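Local coordinates for protein PT26-6P (Thermococcus sp., PDB 2WB7) that is of unknown function but is encoded by an extrachromosomal mobile element of euryarchaea and combines immunoglobulin-like domains with a helical domain, at residues A[276-290]-A[332-346]. Sequence-based numbering, arbitrary orientation.
Sequences HVLNSTAMYKFLITP and LTEPTFFGLTAHYTD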
loop_
_atom_site.group_PDB
_atom_site.type_symbol
_atom_site.label_atom_id
_atom_site.label_comp_id
_atom_site.label_asym_id
_atom_site.label_seq_id
_atom_site.Cartn_x
_atom_site.Cartn_y
_atom_site.Cartn_z
ATOM N N HIS A 276 -17.855 5.532 10.862
ATOM C CA HIS A 276 -17.520 4.321 11.612
ATOM C C HIS A 276 -17.661 4.604 13.089
ATOM O O HIS A 276 -16.832 5.286 13.674
ATOM C CB HIS A 276 -16.086 3.900 11.298
ATOM C CG HIS A 276 -15.828 3.715 9.833
ATOM N ND1 HIS A 276 -16.055 2.520 9.183
ATOM C CD2 HIS A 276 -15.384 4.577 8.886
ATOM C CE1 HIS A 276 -15.746 2.650 7.904
ATOM N NE2 HIS A 276 -15.335 3.888 7.698
ATOM N N VAL A 277 -18.731 4.098 13.688
ATOM C CA VAL A 277 -19.023 4.380 15.089
ATOM C C VAL A 277 -19.279 3.077 15.803
ATOM O O VAL A 277 -19.794 2.141 15.200
ATOM C CB VAL A 277 -20.282 5.261 15.241
ATOM C CG1 VAL A 277 -20.394 5.758 16.663
ATOM C CG2 VAL A 277 -20.249 6.430 14.265
ATOM N N LEU A 278 -18.933 3.011 17.086
ATOM C CA LEU A 278 -19.223 1.814 17.881
ATOM C C LEU A 278 -20.719 1.505 17.857
ATOM O O LEU A 278 -21.553 2.411 17.809
ATOM C CB LEU A 278 -18.738 1.959 19.327
ATOM C CG LEU A 278 -17.227 1.891 19.580
ATOM C CD1 LEU A 278 -16.895 2.035 21.056
ATOM C CD2 LEU A 278 -16.618 0.601 19.010
ATOM N N ASN A 279 -21.040 0.217 17.898
ATOM C CA ASN A 279 -22.413 -0.271 17.776
ATOM C C ASN A 279 -23.104 0.070 16.484
ATOM O O ASN A 279 -24.305 -0.152 16.367
ATOM C CB ASN A 279 -23.297 0.116 18.963
ATOM C CG ASN A 279 -23.133 -0.838 20.115
ATOM O OD1 ASN A 279 -22.737 -2.001 19.930
ATOM N ND2 ASN A 279 -23.387 -0.357 21.320
ATOM N N SER A 280 -22.364 0.580 15.512
ATOM C CA SER A 280 -22.951 0.797 14.206
ATOM C C SER A 280 -22.321 -0.102 13.124
ATOM O O SER A 280 -21.368 -0.839 13.388
ATOM C CB SER A 280 -22.851 2.263 13.845
ATOM O OG SER A 280 -24.080 2.695 13.292
ATOM N N THR A 281 -22.876 -0.062 11.920
ATOM C CA THR A 281 -22.433 -0.917 10.826
ATOM C C THR A 281 -21.819 -0.091 9.711
ATOM O O THR A 281 -22.324 0.977 9.397
ATOM C CB THR A 281 -23.618 -1.675 10.202
ATOM O OG1 THR A 281 -24.166 -2.590 11.155
ATOM C CG2 THR A 281 -23.172 -2.448 8.976
ATOM N N ALA A 282 -20.751 -0.606 9.098
ATOM C CA ALA A 282 -20.107 0.021 7.924
ATOM C C ALA A 282 -19.878 -0.989 6.779
ATOM O O ALA A 282 -19.675 -2.174 7.023
ATOM C CB ALA A 282 -18.791 0.686 8.330
HETATM N N MSE A 283 -19.929 -0.523 5.536
HETATM C CA MSE A 283 -19.671 -1.373 4.365
HETATM C C MSE A 283 -18.242 -1.195 3.851
HETATM O O MSE A 283 -17.747 -0.066 3.743
HETATM C CB MSE A 283 -20.587 -0.980 3.203
HETATM C CG MSE A 283 -22.067 -0.828 3.497
HETATM SE SE MSE A 283 -22.899 -2.539 3.527
HETATM C CE MSE A 283 -22.316 -3.003 5.271
ATOM N N TYR A 284 -17.595 -2.292 3.486
ATOM C CA TYR A 284 -16.309 -2.214 2.802
ATOM C C TYR A 284 -16.417 -2.907 1.473
ATOM O O TYR A 284 -17.201 -3.826 1.316
ATOM C CB TYR A 284 -15.196 -2.887 3.609
ATOM C CG TYR A 284 -14.832 -2.172 4.897
ATOM C CD1 TYR A 284 -13.668 -1.420 4.989
ATOM C CD2 TYR A 284 -15.658 -2.261 6.025
ATOM C CE1 TYR A 284 -13.341 -0.771 6.157
ATOM C CE2 TYR A 284 -15.338 -1.611 7.207
ATOM C CZ TYR A 284 -14.191 -0.866 7.266
ATOM O OH TYR A 284 -13.870 -0.226 8.439
ATOM N N LYS A 285 -15.605 -2.469 0.528
ATOM C CA LYS A 285 -15.549 -3.071 -0.792
ATOM C C LYS A 285 -14.076 -2.994 -1.212
ATOM O O LYS A 285 -13.493 -1.901 -1.280
ATOM C CB LYS A 285 -16.434 -2.260 -1.743
ATOM C CG LYS A 285 -17.256 -3.063 -2.745
ATOM C CD LYS A 285 -18.088 -2.118 -3.643
ATOM C CE LYS A 285 -19.226 -2.842 -4.358
ATOM N NZ LYS A 285 -18.793 -3.549 -5.623
ATOM N N PHE A 286 -13.458 -4.140 -1.462
ATOM C CA PHE A 286 -12.051 -4.151 -1.826
ATOM C C PHE A 286 -11.827 -4.564 -3.274
ATOM O O PHE A 286 -12.404 -5.536 -3.750
ATOM C CB PHE A 286 -11.272 -5.097 -0.924
ATOM C CG PHE A 286 -11.367 -4.771 0.533
ATOM C CD1 PHE A 286 -12.369 -5.331 1.323
ATOM C CD2 PHE A 286 -10.428 -3.941 1.130
ATOM C CE1 PHE A 286 -12.449 -5.048 2.688
ATOM C CE2 PHE A 286 -10.495 -3.651 2.501
ATOM C CZ PHE A 286 -11.507 -4.209 3.280
ATOM N N LEU A 287 -10.979 -3.822 -3.968
ATOM C CA LEU A 287 -10.588 -4.172 -5.316
ATOM C C LEU A 287 -9.208 -4.811 -5.273
ATOM O O LEU A 287 -8.282 -4.261 -4.665
ATOM C CB LEU A 287 -10.516 -2.902 -6.144
ATOM C CG LEU A 287 -10.307 -3.090 -7.628
ATOM C CD1 LEU A 287 -11.216 -4.191 -8.120
ATOM C CD2 LEU A 287 -10.657 -1.811 -8.299
ATOM N N ILE A 288 -9.062 -5.973 -5.893
ATOM C CA ILE A 288 -7.751 -6.595 -6.023
ATOM C C ILE A 288 -7.347 -6.594 -7.496
ATOM O O ILE A 288 -8.043 -7.157 -8.313
ATOM C CB ILE A 288 -7.758 -8.033 -5.486
ATOM C CG1 ILE A 288 -8.175 -8.058 -4.018
ATOM C CG2 ILE A 288 -6.381 -8.656 -5.614
ATOM C CD1 ILE A 288 -8.150 -9.447 -3.420
ATOM N N THR A 289 -6.237 -5.949 -7.834
ATOM C CA THR A 289 -5.841 -5.789 -9.242
ATOM C C THR A 289 -4.411 -6.226 -9.453
ATOM O O THR A 289 -3.521 -5.770 -8.739
ATOM C CB THR A 289 -5.872 -4.306 -9.689
ATOM O OG1 THR A 289 -6.917 -3.613 -9.006
ATOM C CG2 THR A 289 -6.090 -4.184 -11.187
ATOM N N PRO A 290 -4.172 -7.102 -10.436
ATOM C CA PRO A 290 -2.772 -7.338 -10.741
ATOM C C PRO A 290 -2.223 -6.007 -11.234
ATOM O O PRO A 290 -2.974 -5.204 -11.792
ATOM C CB PRO A 290 -2.828 -8.358 -11.875
ATOM C CG PRO A 290 -4.186 -8.149 -12.501
ATOM C CD PRO A 290 -5.073 -7.857 -11.323
ATOM N N LEU A 332 -5.697 -14.019 -10.971
ATOM C CA LEU A 332 -6.102 -12.618 -10.935
ATOM C C LEU A 332 -5.676 -11.915 -12.197
ATOM O O LEU A 332 -4.828 -11.021 -12.189
ATOM C CB LEU A 332 -5.654 -11.856 -9.684
ATOM C CG LEU A 332 -4.331 -12.087 -8.974
ATOM C CD1 LEU A 332 -4.185 -11.016 -7.920
ATOM C CD2 LEU A 332 -4.284 -13.472 -8.330
ATOM N N THR A 333 -6.296 -12.339 -13.283
ATOM C CA THR A 333 -6.143 -11.696 -14.561
ATOM C C THR A 333 -7.077 -10.486 -14.650
ATOM O O THR A 333 -6.840 -9.564 -15.429
ATOM C CB THR A 333 -6.504 -12.682 -15.657
ATOM O OG1 THR A 333 -7.895 -13.012 -15.536
ATOM C CG2 THR A 333 -5.668 -13.956 -15.488
ATOM N N GLU A 334 -8.150 -10.481 -13.875
ATOM C CA GLU A 334 -9.014 -9.296 -13.860
ATOM C C GLU A 334 -9.320 -8.765 -12.465
ATOM O O GLU A 334 -9.476 -9.543 -11.519
ATOM C CB GLU A 334 -10.314 -9.537 -14.631
ATOM C CG GLU A 334 -10.871 -10.941 -14.568
ATOM C CD GLU A 334 -12.024 -11.106 -15.548
ATOM O OE1 GLU A 334 -12.067 -10.332 -16.525
ATOM O OE2 GLU A 334 -12.893 -11.988 -15.350
ATOM N N PRO A 335 -9.420 -7.432 -12.340
ATOM C CA PRO A 335 -9.770 -6.790 -11.070
ATOM C C PRO A 335 -11.017 -7.438 -10.492
ATOM O O PRO A 335 -11.928 -7.782 -11.229
ATOM C CB PRO A 335 -10.065 -5.342 -11.478
ATOM C CG PRO A 335 -9.248 -5.136 -12.708
ATOM C CD PRO A 335 -9.259 -6.458 -13.430
ATOM N N THR A 336 -11.058 -7.626 -9.189
ATOM C CA THR A 336 -12.221 -8.233 -8.596
ATOM C C THR A 336 -12.541 -7.583 -7.284
ATOM O O THR A 336 -11.648 -7.219 -6.523
ATOM C CB THR A 336 -11.989 -9.699 -8.333
ATOM O OG1 THR A 336 -11.222 -10.233 -9.409
ATOM C CG2 THR A 336 -13.320 -10.433 -8.210
ATOM N N PHE A 337 -13.834 -7.463 -7.026
ATOM C CA PHE A 337 -14.315 -6.789 -5.842
ATOM C C PHE A 337 -14.746 -7.793 -4.801
ATOM O O PHE A 337 -15.296 -8.836 -5.121
ATOM C CB PHE A 337 -15.504 -5.913 -6.188
ATOM C CG PHE A 337 -15.141 -4.649 -6.887
ATOM C CD1 PHE A 337 -14.733 -3.542 -6.158
ATOM C CD2 PHE A 337 -15.237 -4.551 -8.273
ATOM C CE1 PHE A 337 -14.415 -2.364 -6.793
ATOM C CE2 PHE A 337 -14.922 -3.370 -8.922
ATOM C CZ PHE A 337 -14.503 -2.276 -8.178
ATOM N N PHE A 338 -14.500 -7.451 -3.549
ATOM C CA PHE A 338 -14.864 -8.294 -2.439
ATOM C C PHE A 338 -15.480 -7.385 -1.405
ATOM O O PHE A 338 -14.986 -6.286 -1.165
ATOM C CB PHE A 338 -13.622 -8.988 -1.880
ATOM C CG PHE A 338 -12.919 -9.862 -2.887
ATOM C CD1 PHE A 338 -11.960 -9.336 -3.737
ATOM C CD2 PHE A 338 -13.240 -11.204 -3.004
ATOM C CE1 PHE A 338 -11.323 -10.140 -4.667
ATOM C CE2 PHE A 338 -12.604 -12.013 -3.941
ATOM C CZ PHE A 338 -11.643 -11.481 -4.766
ATOM N N GLY A 339 -16.579 -7.821 -0.810
ATOM C CA GLY A 339 -17.265 -7.013 0.182
ATOM C C GLY A 339 -17.023 -7.505 1.583
ATOM O O GLY A 339 -16.722 -8.672 1.794
ATOM N N LEU A 340 -17.130 -6.601 2.548
ATOM C CA LEU A 340 -17.089 -6.961 3.961
ATOM C C LEU A 340 -18.011 -6.015 4.659
ATOM O O LEU A 340 -17.946 -4.821 4.442
ATOM C CB LEU A 340 -15.692 -6.803 4.556
ATOM C CG LEU A 340 -15.606 -7.179 6.034
ATOM C CD1 LEU A 340 -16.224 -8.540 6.268
ATOM C CD2 LEU A 340 -14.182 -7.165 6.498
ATOM N N THR A 341 -18.872 -6.553 5.506
ATOM C CA THR A 341 -19.768 -5.742 6.309
ATOM C C THR A 341 -19.268 -5.723 7.743
ATOM O O THR A 341 -19.145 -6.767 8.382
ATOM C CB THR A 341 -21.175 -6.338 6.275
ATOM O OG1 THR A 341 -21.707 -6.187 4.949
ATOM C CG2 THR A 341 -22.085 -5.636 7.273
ATOM N N ALA A 342 -18.966 -4.546 8.257
ATOM C CA ALA A 342 -18.499 -4.451 9.634
ATOM C C ALA A 342 -19.594 -4.012 10.605
ATOM O O ALA A 342 -20.194 -2.949 10.437
ATOM C CB ALA A 342 -17.331 -3.490 9.720
ATOM N N HIS A 343 -19.850 -4.813 11.632
ATOM C CA HIS A 343 -20.627 -4.289 12.760
ATOM C C HIS A 343 -19.719 -4.069 13.953
ATOM O O HIS A 343 -19.145 -5.018 14.498
ATOM C CB HIS A 343 -21.819 -5.159 13.166
ATOM C CG HIS A 343 -22.657 -4.515 14.222
ATOM N ND1 HIS A 343 -23.572 -3.526 13.932
ATOM C CD2 HIS A 343 -22.656 -4.645 15.572
ATOM C CE1 HIS A 343 -24.123 -3.100 15.055
ATOM N NE2 HIS A 343 -23.582 -3.761 16.063
ATOM N N TYR A 344 -19.599 -2.812 14.367
ATOM C CA TYR A 344 -18.647 -2.460 15.409
ATOM C C TYR A 344 -19.209 -2.689 16.799
ATOM O O TYR A 344 -19.233 -1.775 17.621
ATOM C CB TYR A 344 -18.214 -1.020 15.236
ATOM C CG TYR A 344 -17.583 -0.765 13.884
ATOM C CD1 TYR A 344 -16.522 -1.546 13.435
ATOM C CD2 TYR A 344 -18.040 0.265 13.060
ATOM C CE1 TYR A 344 -15.932 -1.318 12.215
ATOM C CE2 TYR A 344 -17.460 0.504 11.836
ATOM C CZ TYR A 344 -16.394 -0.288 11.423
ATOM O OH TYR A 344 -15.815 -0.056 10.204
ATOM N N THR A 345 -19.652 -3.918 17.048
ATOM C CA THR A 345 -20.205 -4.301 18.333
ATOM C C THR A 345 -19.408 -3.724 19.478
ATOM O O THR A 345 -18.208 -3.911 19.553
ATOM C CB THR A 345 -20.214 -5.817 18.506
ATOM O OG1 THR A 345 -20.938 -6.414 17.423
ATOM C CG2 THR A 345 -20.890 -6.187 19.809
ATOM N N ASP A 346 -20.091 -3.021 20.373
ATOM C CA ASP A 346 -19.434 -2.495 21.557
ATOM C C ASP A 346 -19.651 -3.419 22.746
ATOM O O ASP A 346 -20.772 -3.764 23.056
ATOM C CB ASP A 346 -19.941 -1.087 21.877
ATOM C CG ASP A 346 -19.026 -0.345 22.844
ATOM O OD1 ASP A 346 -18.007 -0.918 23.268
ATOM O OD2 ASP A 346 -19.319 0.818 23.182
HETATM O O HOH W 1 -24.420 -3.453 18.527
#
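The hydroxyl of Y344 meets two polar groups of segment 276-290: Y284 OH donates to Y344 OH over 2.6 Å, and H276 ND1 is hydrogen-bonded to the same Y344 OH at 2.8 Å. With CG anti to its carbonyl carbon (chi1 -59°), Y344 brings the edge of its ring up to the turn V277-S280, Y344 CD2 lying 3.3 Å from V277 O and CE2 3.8 Å from A282 CB. A phenylalanine in its place would probably leave Y284 OH and H276 ND1 without their shared partner in this buried corner. Strands 281-290 and 336-343 run on as an antiparallel ladder at one margin of the eight-stranded sheet in the second immunoglobulin-like domain, 336-343 being outermost. The face bearing Y284, F286, I288, F338 and L340 is the packed one; I288 CD1 meets F338 CE1 at 3.5 Å, and F286 stacks on F308 beyond. On the opposite face, T281, M283, K285 and T341 form a more solvent-exposed row, where K285 NZ sits off-centre, 4.4 Å from the F337 ring centroid, in a cation-pi contact. L287 CD1 stands squarely over that ring, 3.7 Å from the F337 centroid, and both side chains pack on A24 of helix 21-34.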